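Local atomic coordinates of pectate lyase (Cellvibrio cellulosa, PDB entry 1GXM), a protein that probably cleaves pectate (polygalacturonate) by anti-beta-elimination, this chain being the catalytic module of a larger family 10 polysaccharide lyase. Residues A[26-31]-A[79-84]; A[86-91]-A[153-158]. All blocks are in the same frame, centred on the assembly; numbering follows the deposited sequence.

Interaction 1 of 2, residues A[26-31]-A[79-84]; sequences NNARTK and EMVFLA. With GOL (glycerol), chain E.
The C-terminal part of helix 20-28 and the residues after it pack on helix 77-90, with Ala28 and Arg29 set against Val81 and Phe82. The backbones come close here, as Arg29 and Phe82 have CA atoms 4.3 Å apart. Val81 points into the contact. Val81 CG1, anti to the backbone N (chi1 169°), lies 3.8 Å from Ala28 CB and 3.6 Å from Arg29 CG. One methyl therefore packs on both the alanine and the start of the arginine chain. Phe82 meets backbone carbonyls. Phe82 CB is 3.5 Å from Ala28 O, and the ring edge brings Phe82 CD1 to 3.6 Å from Arg29 O. Both oxygens lie near the ring plane, and Trp32 adds an edge-to-face contact. Arg29 NH1 donates to Asn26 OD1 at 3.0 Å, in the guanidinium plane and fairly straight (159°). The other guanidinium nitrogens are also bonded, NE in a salt bridge with Glu85. This should fix the rotation of the group. To one side lies a glycerol, probably from the crystallisation liquor, whose O3 donates to Glu79 OE2 at 2.6 Å. Tyr56 is a second partner of that carboxylate oxygen. Lys31 NZ reaches the glycerol O1 in one of two conformers, so a bridge is doubtful. The arrangement is helix packing, a small apolar patch beside the Arg29 links, consistent with the alpha/alpha toroid of family 10 lyases.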
ATOM      1  N   ASN A  26       5.741   0.734 -12.132  1.00 13.94           N
ATOM      2  CA  ASN A  26       6.014   0.789 -13.557  1.00 14.80           C
ATOM      3  C   ASN A  26       4.742   0.957 -14.360  1.00 15.46           C
ATOM      4  O   ASN A  26       4.733   1.679 -15.355  1.00 16.29           O
ATOM      5  CB  ASN A  26       6.863  -0.401 -13.989  1.00 15.19           C
ATOM      6  CG  ASN A  26       8.327  -0.226 -13.571  1.00 16.97           C
ATOM      7  OD1 ASN A  26       8.953   0.810 -13.861  1.00 17.66           O
ATOM      8  ND2 ASN A  26       8.867  -1.208 -12.859  1.00 19.68           N
ATOM      9  N   ASN A  27       3.655   0.338 -13.920  1.00 15.69           N
ATOM     10  CA  ASN A  27       2.357   0.558 -14.555  1.00 16.34           C
ATOM     11  C   ASN A  27       1.888   1.998 -14.432  1.00 15.88           C
ATOM     12  O   ASN A  27       1.300   2.554 -15.364  1.00 16.63           O
ATOM     13  CB  ASN A  27       1.321  -0.314 -13.908  1.00 17.32           C
ATOM     14  CG  ASN A  27       1.320  -1.717 -14.479  0.70 19.40           C
ATOM     15  OD1 ASN A  27       0.853  -2.661 -13.839  0.70 24.23           O
ATOM     16  ND2 ASN A  27       1.968  -1.887 -15.629  0.70 21.65           N
ATOM     17  N   ALA A  28       2.137   2.612 -13.283  1.00 14.93           N
ATOM     18  CA  ALA A  28       1.683   3.982 -13.034  1.00 14.99           C
ATOM     19  C   ALA A  28       2.331   4.981 -13.990  1.00 14.75           C
ATOM     20  O   ALA A  28       1.811   6.055 -14.233  1.00 15.38           O
ATOM     21  CB  ALA A  28       1.961   4.388 -11.604  1.00 14.99           C
ATOM     22  N   ARG A  29       3.506   4.634 -14.497  1.00 14.96           N
ATOM     23  CA  ARG A  29       4.222   5.504 -15.421  1.00 15.14           C
ATOM     24  C   ARG A  29       3.388   5.892 -16.631  1.00 15.89           C
ATOM     25  O   ARG A  29       3.554   6.998 -17.166  1.00 16.43           O
ATOM     26  CB  ARG A  29       5.519   4.847 -15.864  1.00 15.29           C
ATOM     27  CG  ARG A  29       6.509   4.721 -14.731  1.00 14.80           C
ATOM     28  CD  ARG A  29       7.662   3.822 -15.058  1.00 15.00           C
ATOM     29  NE  ARG A  29       8.556   4.408 -16.043  1.00 16.99           N
ATOM     30  CZ  ARG A  29       9.670   3.833 -16.480  1.00 17.74           C
ATOM     31  NH1 ARG A  29      10.038   2.649 -16.015  1.00 18.24           N
ATOM     32  NH2 ARG A  29      10.417   4.452 -17.388  1.00 17.57           N
ATOM     33  N   THR A  30       2.495   4.994 -17.026  1.00 15.81           N
ATOM     34  CA  THR A  30       1.571   5.216 -18.132  1.00 17.36           C
ATOM     35  C   THR A  30       0.122   5.030 -17.717  1.00 17.90           C
ATOM     36  O   THR A  30      -0.685   4.516 -18.480  1.00 18.41           O
ATOM     37  CB  THR A  30       1.903   4.276 -19.314  1.00 17.95           C
ATOM     38  OG1 THR A  30       1.790   2.898 -18.913  1.00 18.35           O
ATOM     39  CG2 THR A  30       3.338   4.462 -19.769  1.00 18.66           C
ATOM     40  N   LYS A  31      -0.225   5.455 -16.501  1.00 17.79           N
ATOM     41  CA  LYS A  31      -1.582   5.239 -15.996  1.00 18.61           C
ATOM     42  C   LYS A  31      -2.613   5.899 -16.903  1.00 17.94           C
ATOM     43  O   LYS A  31      -3.668   5.328 -17.151  1.00 18.74           O
ATOM     44  CB  LYS A  31      -1.734   5.796 -14.577  1.00 19.11           C
ATOM     45  CG  LYS A  31      -3.096   5.514 -13.943  0.50 20.55           C
ATOM     46  CD  LYS A  31      -3.223   4.064 -13.491  0.50 22.30           C
ATOM     47  CE  LYS A  31      -4.644   3.533 -13.629  0.50 24.03           C
ATOM     48  NZ  LYS A  31      -5.680   4.457 -13.092  0.50 25.10           N
ATOM     49  N   GLU A  79      -0.117   9.845  -9.635  1.00 12.28           N
ATOM     50  CA  GLU A  79       0.086  11.080 -10.390  1.00 12.63           C
ATOM     51  C   GLU A  79       1.554  11.451 -10.476  1.00 13.04           C
ATOM     52  O   GLU A  79       2.042  11.864 -11.535  1.00 12.92           O
ATOM     53  CB  GLU A  79      -0.695  12.249  -9.769  1.00 12.51           C
ATOM     54  CG  GLU A  79      -2.198  12.176  -9.953  1.00 13.12           C
ATOM     55  CD  GLU A  79      -2.923  11.405  -8.885  1.00 13.57           C
ATOM     56  OE1 GLU A  79      -2.290  10.622  -8.158  1.00 13.08           O
ATOM     57  OE2 GLU A  79      -4.148  11.574  -8.782  1.00 14.71           O
ATOM     58  N   MET A  80       2.288  11.299  -9.390  1.00 12.98           N
ATOM     59  CA  MET A  80       3.680  11.754  -9.391  1.00 13.65           C
ATOM     60  C   MET A  80       4.557  10.845 -10.246  1.00 13.37           C
ATOM     61  O   MET A  80       5.490  11.330 -10.895  1.00 14.16           O
ATOM     62  CB  MET A  80       4.233  11.971  -7.991  1.00 14.40           C
ATOM     63  CG  MET A  80       4.855  10.773  -7.391  0.50 13.39           C
ATOM     64  SD  MET A  80       4.814  10.913  -5.668  0.50 10.81           S
ATOM     65  CE  MET A  80       6.422  11.600  -5.330  0.50 12.18           C
ATOM     66  N   VAL A  81       4.264   9.547 -10.267  1.00 12.82           N
ATOM     67  CA  VAL A  81       5.049   8.622 -11.063  1.00 12.89           C
ATOM     68  C   VAL A  81       4.763   8.922 -12.531  1.00 12.71           C
ATOM     69  O   VAL A  81       5.665   9.017 -13.361  1.00 13.50           O
ATOM     70  CB  VAL A  81       4.722   7.162 -10.711  1.00 12.83           C
ATOM     71  CG1 VAL A  81       5.334   6.202 -11.719  1.00 13.61           C
ATOM     72  CG2 VAL A  81       5.220   6.841  -9.304  1.00 13.24           C
ATOM     73  N   PHE A  82       3.485   9.069 -12.849  1.00 12.30           N
ATOM     74  CA  PHE A  82       3.048   9.433 -14.181  1.00 13.16           C
ATOM     75  C   PHE A  82       3.700  10.711 -14.675  1.00 12.78           C
ATOM     76  O   PHE A  82       4.273  10.746 -15.769  1.00 13.24           O
ATOM     77  CB  PHE A  82       1.529   9.546 -14.162  1.00 12.99           C
ATOM     78  CG  PHE A  82       0.954  10.150 -15.394  1.00 13.72           C
ATOM     79  CD1 PHE A  82       1.023   9.487 -16.611  1.00 16.49           C
ATOM     80  CD2 PHE A  82       0.342  11.385 -15.333  1.00 14.34           C
ATOM     81  CE1 PHE A  82       0.475  10.070 -17.749  1.00 16.46           C
ATOM     82  CE2 PHE A  82      -0.205  11.959 -16.439  1.00 15.61           C
ATOM     83  CZ  PHE A  82      -0.150  11.305 -17.648  1.00 15.86           C
ATOM     84  N   LEU A  83       3.682  11.759 -13.873  1.00 12.81           N
ATOM     85  CA  LEU A  83       4.235  13.026 -14.345  1.00 13.14           C
ATOM     86  C   LEU A  83       5.753  12.968 -14.407  1.00 13.40           C
ATOM     87  O   LEU A  83       6.369  13.667 -15.197  1.00 13.77           O
ATOM     88  CB  LEU A  83       3.771  14.193 -13.479  1.00 12.99           C
ATOM     89  CG  LEU A  83       2.290  14.537 -13.575  1.00 13.10           C
ATOM     90  CD1 LEU A  83       1.996  15.739 -12.751  1.00 14.95           C
ATOM     91  CD2 LEU A  83       1.871  14.741 -15.006  1.00 13.96           C
ATOM     92  N   ALA A  84       6.379  12.119 -13.603  1.00 13.49           N
ATOM     93  CA  ALA A  84       7.822  11.948 -13.701  1.00 13.86           C
ATOM     94  C   ALA A  84       8.170  11.337 -15.039  1.00 14.19           C
ATOM     95  O   ALA A  84       9.172  11.703 -15.664  1.00 14.24           O
ATOM     96  CB  ALA A  84       8.353  11.093 -12.555  1.00 13.70           C
TER
HETATM   97  C1  GOL E1652      -5.099   6.183  -9.733  1.00 24.02           C
HETATM   98  O1  GOL E1652      -6.009   5.188 -10.131  1.00 25.16           O
HETATM   99  C2  GOL E1652      -5.882   7.396  -9.267  1.00 22.58           C
HETATM  100  O2  GOL E1652      -6.685   7.891 -10.320  1.00 23.35           O
HETATM  101  C3  GOL E1652      -4.897   8.464  -8.819  1.00 20.44           C
HETATM  102  O3  GOL E1652      -5.665   9.510  -8.267  1.00 19.96           O

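Interaction 2 of 2, residues A[86-91]-A[153-158]; sequences VYKSGG and PFDTDV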
ATOM      1  N   VAL A  86       6.268  11.565 -17.743  1.00 15.11           N
ATOM      2  CA  VAL A  86       6.018  12.610 -18.728  1.00 15.84           C
ATOM      3  C   VAL A  86       7.193  13.561 -18.810  1.00 15.85           C
ATOM      4  O   VAL A  86       7.588  13.947 -19.912  1.00 16.57           O
ATOM      5  CB  VAL A  86       4.718  13.381 -18.405  1.00 16.15           C
ATOM      6  CG1 VAL A  86       4.582  14.605 -19.301  1.00 17.40           C
ATOM      7  CG2 VAL A  86       3.526  12.490 -18.558  1.00 16.04           C
ATOM      8  N   TYR A  87       7.760  13.944 -17.676  1.00 16.23           N
ATOM      9  CA  TYR A  87       8.944  14.779 -17.664  1.00 16.28           C
ATOM     10  C   TYR A  87      10.115  14.094 -18.366  1.00 17.16           C
ATOM     11  O   TYR A  87      10.834  14.713 -19.168  1.00 17.10           O
ATOM     12  CB  TYR A  87       9.337  15.186 -16.248  1.00 16.19           C
ATOM     13  CG  TYR A  87      10.593  16.011 -16.252  1.00 15.86           C
ATOM     14  CD1 TYR A  87      10.652  17.191 -16.989  1.00 16.38           C
ATOM     15  CD2 TYR A  87      11.720  15.608 -15.563  1.00 16.51           C
ATOM     16  CE1 TYR A  87      11.823  17.948 -17.036  1.00 16.83           C
ATOM     17  CE2 TYR A  87      12.883  16.367 -15.583  1.00 17.23           C
ATOM     18  CZ  TYR A  87      12.930  17.535 -16.336  1.00 17.97           C
ATOM     19  OH  TYR A  87      14.085  18.289 -16.354  1.00 17.89           O
ATOM     20  N   LYS A  88      10.300  12.816 -18.075  1.00 17.37           N
ATOM     21  CA  LYS A  88      11.371  12.032 -18.666  1.00 18.58           C
ATOM     22  C   LYS A  88      11.194  11.970 -20.174  1.00 19.38           C
ATOM     23  O   LYS A  88      12.174  12.106 -20.915  1.00 19.93           O
ATOM     24  CB  LYS A  88      11.400  10.626 -18.061  1.00 18.40           C
ATOM     25  CG  LYS A  88      12.491   9.694 -18.600  1.00 19.48           C
ATOM     26  CD  LYS A  88      12.386   8.339 -17.916  1.00 20.09           C
ATOM     27  CE  LYS A  88      13.323   7.285 -18.512  1.00 21.91           C
ATOM     28  NZ  LYS A  88      14.745   7.600 -18.281  1.00 23.10           N
ATOM     29  N   SER A  89       9.956  11.805 -20.645  1.00 20.29           N
ATOM     30  CA  SER A  89       9.682  11.679 -22.088  1.00 21.02           C
ATOM     31  C   SER A  89       9.806  12.992 -22.851  1.00 20.81           C
ATOM     32  O   SER A  89      10.372  13.028 -23.944  1.00 21.02           O
ATOM     33  CB  SER A  89       8.287  11.131 -22.364  1.00 21.88           C
ATOM     34  OG  SER A  89       8.166  10.035 -21.481  0.50 22.47           O
ATOM     35  N   GLY A  90       9.216  14.052 -22.312  1.00 20.51           N
ATOM     36  CA  GLY A  90       9.031  15.295 -23.043  1.00 20.42           C
ATOM     37  C   GLY A  90       9.868  16.480 -22.600  1.00 20.26           C
ATOM     38  O   GLY A  90       9.954  17.481 -23.318  1.00 21.83           O
ATOM     39  N   GLY A  91      10.462  16.399 -21.421  1.00 20.09           N
ATOM     40  CA  GLY A  91      11.374  17.414 -20.918  1.00 19.74           C
ATOM     41  C   GLY A  91      10.761  18.712 -20.430  1.00 19.41           C
ATOM     42  O   GLY A  91      11.479  19.664 -20.143  1.00 20.21           O
ATOM     43  N   PRO A 153      11.013   6.192 -13.273  1.00 16.35           N
ATOM     44  CA  PRO A 153      11.270   7.368 -14.128  1.00 16.49           C
ATOM     45  C   PRO A 153      12.059   8.507 -13.494  1.00 16.93           C
ATOM     46  O   PRO A 153      12.069   9.604 -14.072  1.00 17.46           O
ATOM     47  CB  PRO A 153       9.854   7.851 -14.411  1.00 16.85           C
ATOM     48  CG  PRO A 153       9.121   7.520 -13.151  1.00 16.16           C
ATOM     49  CD  PRO A 153       9.692   6.243 -12.636  1.00 16.65           C
ATOM     50  N   PHE A 154      12.706   8.265 -12.363  1.00 16.24           N
ATOM     51  CA  PHE A 154      13.380   9.308 -11.589  1.00 17.00           C
ATOM     52  C   PHE A 154      14.874   9.345 -11.883  1.00 17.44           C
ATOM     53  O   PHE A 154      15.661   9.904 -11.108  1.00 18.19           O
ATOM     54  CB  PHE A 154      13.146   9.088 -10.098  1.00 16.28           C
ATOM     55  CG  PHE A 154      11.693   8.971  -9.744  1.00 15.07           C
ATOM     56  CD1 PHE A 154      10.868  10.088  -9.786  1.00 14.54           C
ATOM     57  CD2 PHE A 154      11.143   7.756  -9.396  1.00 15.07           C
ATOM     58  CE1 PHE A 154       9.510   9.986  -9.468  1.00 14.48           C
ATOM     59  CE2 PHE A 154       9.783   7.655  -9.073  1.00 15.19           C
ATOM     60  CZ  PHE A 154       8.973   8.759  -9.122  1.00 15.53           C
ATOM     61  N   ASP A 155      15.248   8.776 -13.021  1.00 18.75           N
ATOM     62  CA  ASP A 155      16.661   8.808 -13.471  1.00 19.55           C
ATOM     63  C   ASP A 155      16.875   9.968 -14.448  1.00 20.23           C
ATOM     64  O   ASP A 155      17.506   9.831 -15.501  1.00 21.63           O
ATOM     65  CB  ASP A 155      17.100   7.468 -14.075  1.00 19.99           C
ATOM     66  CG  ASP A 155      16.285   7.060 -15.280  1.00 20.64           C
ATOM     67  OD1 ASP A 155      15.183   7.608 -15.515  1.00 21.56           O
ATOM     68  OD2 ASP A 155      16.675   6.174 -16.063  1.00 23.95           O
ATOM     69  N   THR A 156      16.334  11.115 -14.066  1.00 20.18           N
ATOM     70  CA  THR A 156      16.466  12.362 -14.797  1.00 19.78           C
ATOM     71  C   THR A 156      17.011  13.385 -13.828  1.00 19.62           C
ATOM     72  O   THR A 156      17.381  13.073 -12.703  1.00 21.09           O
ATOM     73  CB  THR A 156      15.107  12.830 -15.343  1.00 19.89           C
ATOM     74  OG1 THR A 156      14.221  13.122 -14.254  1.00 20.52           O
ATOM     75  CG2 THR A 156      14.393  11.724 -16.103  1.00 20.48           C
ATOM     76  N   ASP A 157      17.017  14.639 -14.234  1.00 18.85           N
ATOM     77  CA  ASP A 157      17.474  15.691 -13.341  1.00 18.69           C
ATOM     78  C   ASP A 157      16.369  16.206 -12.409  1.00 18.07           C
ATOM     79  O   ASP A 157      16.521  17.260 -11.779  1.00 17.89           O
ATOM     80  CB  ASP A 157      18.098  16.839 -14.145  1.00 19.01           C
ATOM     81  CG  ASP A 157      17.107  17.552 -15.034  1.00 20.59           C
ATOM     82  OD1 ASP A 157      15.881  17.383 -14.872  1.00 21.02           O
ATOM     83  OD2 ASP A 157      17.467  18.348 -15.926  1.00 23.96           O
ATOM     84  N   VAL A 158      15.270  15.456 -12.306  1.00 17.64           N
ATOM     85  CA  VAL A 158      14.174  15.803 -11.405  1.00 16.98           C
ATOM     86  C   VAL A 158      14.671  16.000  -9.981  1.00 16.85           C
ATOM     87  O   VAL A 158      14.242  16.910  -9.302  1.00 17.76           O
ATOM     88  CB  VAL A 158      12.993  14.795 -11.494  1.00 16.72           C
ATOM     89  CG1 VAL A 158      13.384  13.378 -11.100  1.00 15.38           C
ATOM     90  CG2 VAL A 158      11.840  15.270 -10.632  1.00 17.18           C
TER
HETATM   91  O   HOH W   1      15.675   4.821 -17.927  1.00 32.13           O
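The last turn of helix 77-90 faces the irregular loop 153-158, with the CA atoms of Lys88 and Thr156 6.4 Å apart. Tyr87 and Lys88 both reach across. The tyrosine ring meets Asp157 at its edge: Tyr87 OH donates to Asp157 OD1 in a very short bond of 2.5 Å. OD1 lies in the ring plane, and the ring and carboxylate planes are only 23° apart. Thr156 OG1 also approaches the ring edge, 3.8 Å from Tyr87 CE2. Thr156 OG1 accepts from Val158 N at 3.2 Å, which makes an ST turn and steadies the loop beside the ring edge. The threonine methyl, Thr156 CG2, packs 3.7 Å from Lys88 CG. Lys88 is extended until its last torsion (chi4 67°), where the chain bends. Lys88 NZ then forms a salt bridge with Asp155, meeting Asp155 OD1 on its syn side at 2.8 Å but 28° out of the carboxylate plane. Its bond to OD2 is weak. A water closes a small ring, accepting from Lys88 NZ and donating to Asp155 OD2 at 2.5 Å. Two neighbouring helix residues thus each hold one loop aspartate, and the close lysine and phenol donors would favour charged carboxylates.

Helix 77-90 is common to both contacts, whose centres lie about 11 Å apart. Interaction 1 uses its earlier turns and interaction 2 its final one. They meet at Ala84, whose CB is 3.5 Å from Phe154 CE1 and 3.7 Å from Pro153 CG. Pro153, which follows a cis peptide bond, also comes 4.0 Å from Arg29 CD with its own CD. The start of loop 153-158 thus touches both partners of interaction 1. Glu85, between the two helix segments, packs on Pro153. Interaction 1 has no hydrogen bonds between its segments and relies on van der Waals packing; interaction 2 is held by charged and phenolic bonds. The glycerol lies by Glu79, away from the junction at Ala84.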